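PDB 5EC0: Alp7A, which probably polymerises into nucleotide-dependent, actin-like filaments that help segregate plasmid DNA in Bacillus subtilis. Local coordinates for residues P27-K41 with E66-E78. Sequence-based numbering, arbitrary orientation.
Sequences PTNVVEISKEAAEGK and ERYFLVGELAEPE
Leu70 and Ile33 meet at about a right angle, Leu70 CD1 lying 3.9 Å from Ile33 CG2, while Ile33 CD1 reaches Leu70 CG. Ile33 carries CG1 between its backbone N and carbonyl carbon (chi1 64°), which sets this branch against Tyr68 CB. On the same face Val31 packs CG2 against the methyl of Ala75 and against Glu78 CB, and the methylene CE of Lys41 rests on Leu70 CD2. The Tyr68 ring lies under the start of helix 35-38: Lys35 CA sits over one ring face, 3.9 Å from the centroid, in a CH-pi contact, and Lys35 CB approaches CE1. Across the sheet, Val30 CG1 touches Phe69 CD2 at 3.7 Å, and helix 95-112 packs on both residues. Strands 30-33 and 66-71 are antiparallel neighbours in the large mixed sheet of an actin-like ATPase fold, with strand 56-62 bonded along the far edge of 66-71. Val31 and Leu70 form a hydrogen-bonded pair, N to O at 2.8 Å in both directions. Beyond it, Gly72 N donates to Asn29 O, and the side chain of Pro27, about 9 Å from the bound ADP, sets its ring against Gly72 and Glu73. The Glu76 chain, bent at chi2, brings OE2 to Pro27 CB, and OE1 of the same carboxylate forms a salt bridge with Arg263 of helix 262-272. At the other end Arg67 grips Glu32 side-on, NE to OE1 and NH2 to OE2 both at 2.7 Å, with the two planes 15° apart. A leucine in place of Arg67 would probably leave the Glu32 carboxylate without its charged mate and freer to turn. One water ties this edge together, donating to Glu32 OE1 and Ile33 O and accepting from Tyr68 N at 3.0 Å.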
loop_
_atom_site.group_PDB
_atom_site.type_symbol
_atom_site.label_atom_id
_atom_site.label_comp_id
_atom_site.label_asym_id
_atom_site.label_seq_id
_atom_site.Cartn_x
_atom_site.Cartn_y
_atom_site.Cartn_z
ATOM N N PRO A 27 10.558 -0.223 1.753
ATOM C CA PRO A 27 10.206 0.166 3.122
ATOM C C PRO A 27 9.875 1.653 3.165
ATOM O O PRO A 27 10.485 2.418 2.418
ATOM C CB PRO A 27 11.473 -0.149 3.920
ATOM C CG PRO A 27 12.161 -1.209 3.128
ATOM C CD PRO A 27 11.847 -0.935 1.685
ATOM N N THR A 28 8.938 2.051 4.019
ATOM C CA THR A 28 8.434 3.431 4.039
ATOM C C THR A 28 9.419 4.450 4.631
ATOM O O THR A 28 9.324 5.645 4.364
ATOM C CB THR A 28 7.085 3.492 4.815
ATOM O OG1 THR A 28 6.115 2.690 4.134
ATOM C CG2 THR A 28 6.541 4.908 4.907
ATOM N N ASN A 29 10.376 3.971 5.414
ATOM C CA ASN A 29 11.346 4.839 6.085
ATOM C C ASN A 29 12.075 5.838 5.207
ATOM O O ASN A 29 12.624 5.486 4.163
ATOM C CB ASN A 29 12.392 3.986 6.793
ATOM C CG ASN A 29 11.770 2.951 7.686
ATOM O OD1 ASN A 29 11.673 1.780 7.319
ATOM N ND2 ASN A 29 11.318 3.378 8.859
ATOM N N VAL A 30 12.068 7.091 5.653
ATOM C CA VAL A 30 12.876 8.156 5.073
ATOM C C VAL A 30 13.606 8.863 6.207
ATOM O O VAL A 30 12.970 9.408 7.111
ATOM C CB VAL A 30 12.036 9.182 4.304
ATOM C CG1 VAL A 30 12.894 10.406 3.939
ATOM C CG2 VAL A 30 11.416 8.561 3.063
ATOM N N VAL A 31 14.935 8.843 6.175
ATOM C CA VAL A 31 15.710 9.513 7.204
ATOM C C VAL A 31 16.505 10.666 6.605
ATOM O O VAL A 31 17.291 10.473 5.680
ATOM C CB VAL A 31 16.658 8.531 7.921
ATOM C CG1 VAL A 31 17.629 9.272 8.815
ATOM C CG2 VAL A 31 15.851 7.535 8.740
ATOM N N GLU A 32 16.285 11.870 7.121
ATOM C CA GLU A 32 17.020 13.022 6.634
ATOM C C GLU A 32 18.343 13.157 7.351
ATOM O O GLU A 32 18.413 13.147 8.586
ATOM C CB GLU A 32 16.214 14.308 6.793
ATOM C CG GLU A 32 17.033 15.553 6.463
ATOM C CD GLU A 32 16.189 16.807 6.283
ATOM O OE1 GLU A 32 16.690 17.770 5.668
ATOM O OE2 GLU A 32 15.034 16.840 6.757
ATOM N N ILE A 33 19.403 13.282 6.565
ATOM C CA ILE A 33 20.743 13.424 7.107
ATOM C C ILE A 33 21.378 14.690 6.538
ATOM O O ILE A 33 20.809 15.321 5.656
ATOM C CB ILE A 33 21.597 12.195 6.771
ATOM C CG1 ILE A 33 21.788 12.098 5.252
ATOM C CG2 ILE A 33 20.915 10.926 7.289
ATOM C CD1 ILE A 33 22.599 10.901 4.793
ATOM N N SER A 34 22.559 15.056 7.022
ATOM C CA SER A 34 23.201 16.287 6.564
ATOM C C SER A 34 24.098 16.007 5.364
ATOM O O SER A 34 24.296 14.851 4.991
ATOM C CB SER A 34 24.012 16.932 7.692
ATOM O OG SER A 34 25.198 16.199 7.944
ATOM N N LYS A 35 24.637 17.061 4.761
ATOM C CA LYS A 35 25.520 16.901 3.611
ATOM C C LYS A 35 26.774 16.100 3.972
ATOM O O LYS A 35 27.156 15.173 3.251
ATOM C CB LYS A 35 25.914 18.268 3.039
ATOM C CG LYS A 35 27.008 18.216 1.974
ATOM C CD LYS A 35 27.210 19.573 1.327
ATOM C CE LYS A 35 28.343 19.560 0.311
ATOM N NZ LYS A 35 29.700 19.512 0.947
ATOM N N GLU A 36 27.411 16.439 5.089
ATOM C CA GLU A 36 28.644 15.760 5.434
ATOM C C GLU A 36 28.351 14.324 5.855
ATOM O O GLU A 36 29.179 13.450 5.650
ATOM C CB GLU A 36 29.411 16.501 6.538
ATOM C CG GLU A 36 29.322 15.842 7.900
ATOM C CD GLU A 36 29.946 16.660 9.000
ATOM O OE1 GLU A 36 30.478 17.756 8.709
ATOM O OE2 GLU A 36 29.894 16.203 10.160
ATOM N N ALA A 37 27.182 14.070 6.437
ATOM C CA ALA A 37 26.849 12.703 6.837
ATOM C C ALA A 37 26.661 11.815 5.599
ATOM O O ALA A 37 27.050 10.650 5.604
ATOM C CB ALA A 37 25.600 12.680 7.714
ATOM N N ALA A 38 26.089 12.389 4.542
ATOM C CA ALA A 38 25.851 11.681 3.280
ATOM C C ALA A 38 27.154 11.417 2.529
ATOM O O ALA A 38 27.285 10.427 1.801
ATOM C CB ALA A 38 24.889 12.476 2.407
ATOM N N GLU A 39 28.113 12.317 2.702
ATOM C CA GLU A 39 29.467 12.092 2.219
ATOM C C GLU A 39 30.181 11.207 3.236
ATOM O O GLU A 39 30.064 11.415 4.438
ATOM C CB GLU A 39 30.187 13.427 2.011
ATOM C CG GLU A 39 29.357 14.422 1.193
ATOM C CD GLU A 39 30.078 15.732 0.909
ATOM O OE1 GLU A 39 30.027 16.643 1.763
ATOM O OE2 GLU A 39 30.676 15.859 -0.180
ATOM N N GLY A 40 30.887 10.184 2.777
ATOM C CA GLY A 40 31.486 9.253 3.722
ATOM C C GLY A 40 30.448 8.390 4.435
ATOM O O GLY A 40 30.759 7.681 5.392
ATOM N N LYS A 41 29.202 8.483 3.977
ATOM C CA LYS A 41 28.161 7.517 4.313
ATOM C C LYS A 41 28.470 6.231 3.580
ATOM O O LYS A 41 28.743 5.184 4.178
ATOM C CB LYS A 41 26.780 8.026 3.890
ATOM C CG LYS A 41 25.684 6.959 3.846
ATOM C CD LYS A 41 25.125 6.730 5.241
ATOM C CE LYS A 41 24.179 5.555 5.287
ATOM N NZ LYS A 41 24.845 4.299 4.853
ATOM N N GLU A 66 18.941 22.351 -0.613
ATOM C CA GLU A 66 19.295 20.994 -1.034
ATOM C C GLU A 66 19.409 20.053 0.163
ATOM O O GLU A 66 20.335 20.160 0.958
ATOM C CB GLU A 66 20.608 20.995 -1.817
ATOM C CG GLU A 66 21.102 19.607 -2.183
ATOM C CD GLU A 66 22.316 19.631 -3.094
ATOM O OE1 GLU A 66 22.810 20.736 -3.400
ATOM O OE2 GLU A 66 22.778 18.541 -3.501
ATOM N N ARG A 67 18.475 19.119 0.283
ATOM C CA ARG A 67 18.451 18.243 1.453
ATOM C C ARG A 67 18.695 16.764 1.107
ATOM O O ARG A 67 18.374 16.296 0.008
ATOM C CB ARG A 67 17.128 18.432 2.198
ATOM C CG ARG A 67 17.026 19.821 2.851
ATOM C CD ARG A 67 15.591 20.201 3.191
ATOM N NE ARG A 67 14.989 19.246 4.113
ATOM C CZ ARG A 67 13.722 19.286 4.505
ATOM N NH1 ARG A 67 12.914 20.231 4.040
ATOM N NH2 ARG A 67 13.258 18.377 5.351
ATOM N N TYR A 68 19.285 16.048 2.061
ATOM C CA TYR A 68 19.832 14.709 1.831
ATOM C C TYR A 68 19.026 13.639 2.591
ATOM O O TYR A 68 18.793 13.766 3.795
ATOM C CB TYR A 68 21.324 14.685 2.235
ATOM C CG TYR A 68 22.162 15.698 1.472
ATOM C CD1 TYR A 68 22.223 17.032 1.866
ATOM C CD2 TYR A 68 22.872 15.326 0.333
ATOM C CE1 TYR A 68 22.973 17.964 1.149
ATOM C CE2 TYR A 68 23.629 16.241 -0.380
ATOM C CZ TYR A 68 23.675 17.557 0.026
ATOM O OH TYR A 68 24.425 18.464 -0.696
ATOM N N PHE A 69 18.598 12.596 1.889
ATOM C CA PHE A 69 17.712 11.591 2.476
ATOM C C PHE A 69 18.160 10.163 2.224
ATOM O O PHE A 69 18.518 9.804 1.105
ATOM C CB PHE A 69 16.271 11.728 1.937
ATOM C CG PHE A 69 15.674 13.092 2.122
ATOM C CD1 PHE A 69 15.845 14.078 1.154
ATOM C CD2 PHE A 69 14.944 13.391 3.260
ATOM C CE1 PHE A 69 15.307 15.348 1.326
ATOM C CE2 PHE A 69 14.400 14.659 3.441
ATOM C CZ PHE A 69 14.584 15.639 2.473
ATOM N N LEU A 70 18.102 9.354 3.276
ATOM C CA LEU A 70 18.135 7.905 3.160
ATOM C C LEU A 70 16.708 7.423 2.952
ATOM O O LEU A 70 15.806 7.826 3.682
ATOM C CB LEU A 70 18.743 7.259 4.415
ATOM C CG LEU A 70 20.166 7.689 4.784
ATOM C CD1 LEU A 70 20.585 7.223 6.196
ATOM C CD2 LEU A 70 21.144 7.177 3.737
ATOM N N VAL A 71 16.507 6.557 1.962
ATOM C CA VAL A 71 15.181 6.082 1.595
ATOM C C VAL A 71 15.095 4.561 1.579
ATOM O O VAL A 71 15.979 3.888 1.051
ATOM C CB VAL A 71 14.771 6.577 0.198
ATOM C CG1 VAL A 71 13.374 6.084 -0.145
ATOM C CG2 VAL A 71 14.914 8.106 0.082
ATOM N N GLY A 72 14.016 4.019 2.128
ATOM C CA GLY A 72 13.794 2.589 2.065
ATOM C C GLY A 72 14.703 1.824 3.007
ATOM O O GLY A 72 14.985 2.274 4.126
ATOM N N GLU A 73 15.166 0.668 2.541
ATOM C CA GLU A 73 15.947 -0.249 3.362
ATOM C C GLU A 73 17.244 0.377 3.875
ATOM O O GLU A 73 17.730 -0.009 4.935
ATOM C CB GLU A 73 16.259 -1.528 2.576
ATOM C CG GLU A 73 16.770 -2.684 3.423
ATOM C CD GLU A 73 15.757 -3.149 4.467
ATOM O OE1 GLU A 73 14.571 -3.326 4.106
ATOM O OE2 GLU A 73 16.152 -3.346 5.641
ATOM N N LEU A 74 17.808 1.328 3.129
ATOM C CA LEU A 74 19.018 2.010 3.587
ATOM C C LEU A 74 18.736 2.888 4.811
ATOM O O LEU A 74 19.630 3.154 5.609
ATOM C CB LEU A 74 19.633 2.853 2.466
ATOM C CG LEU A 74 21.028 3.422 2.765
ATOM C CD1 LEU A 74 22.023 2.306 3.122
ATOM C CD2 LEU A 74 21.535 4.254 1.586
ATOM N N ALA A 75 17.493 3.334 4.960
ATOM C CA ALA A 75 17.107 4.155 6.105
ATOM C C ALA A 75 16.813 3.306 7.349
ATOM O O ALA A 75 16.663 3.837 8.454
ATOM C CB ALA A 75 15.892 5.012 5.751
ATOM N N GLU A 76 16.756 1.989 7.171
ATOM C CA GLU A 76 16.233 1.095 8.205
ATOM C C GLU A 76 16.962 1.133 9.562
ATOM O O GLU A 76 16.310 1.280 10.594
ATOM C CB GLU A 76 16.212 -0.348 7.689
ATOM C CG GLU A 76 15.134 -1.184 8.323
ATOM C CD GLU A 76 13.765 -0.581 8.100
ATOM O OE1 GLU A 76 13.045 -0.345 9.095
ATOM O OE2 GLU A 76 13.421 -0.337 6.922
ATOM N N PRO A 77 18.304 0.992 9.577
ATOM C CA PRO A 77 18.954 0.937 10.898
ATOM C C PRO A 77 18.877 2.242 11.710
ATOM O O PRO A 77 19.097 2.209 12.921
ATOM C CB PRO A 77 20.416 0.611 10.554
ATOM C CG PRO A 77 20.361 -0.010 9.195
ATOM C CD PRO A 77 19.266 0.727 8.490
ATOM N N GLU A 78 18.566 3.359 11.058
ATOM C CA GLU A 78 18.500 4.654 11.737
ATOM C C GLU A 78 17.216 4.822 12.552
ATOM O O GLU A 78 16.150 4.323 12.177
ATOM C CB GLU A 78 18.622 5.792 10.718
ATOM C CG GLU A 78 19.885 5.733 9.859
ATOM C CD GLU A 78 21.159 5.806 10.684
ATOM O OE1 GLU A 78 21.258 6.704 11.553
ATOM O OE2 GLU A 78 22.053 4.955 10.475
HETATM O O HOH W 1 19.322 17.341 4.775
#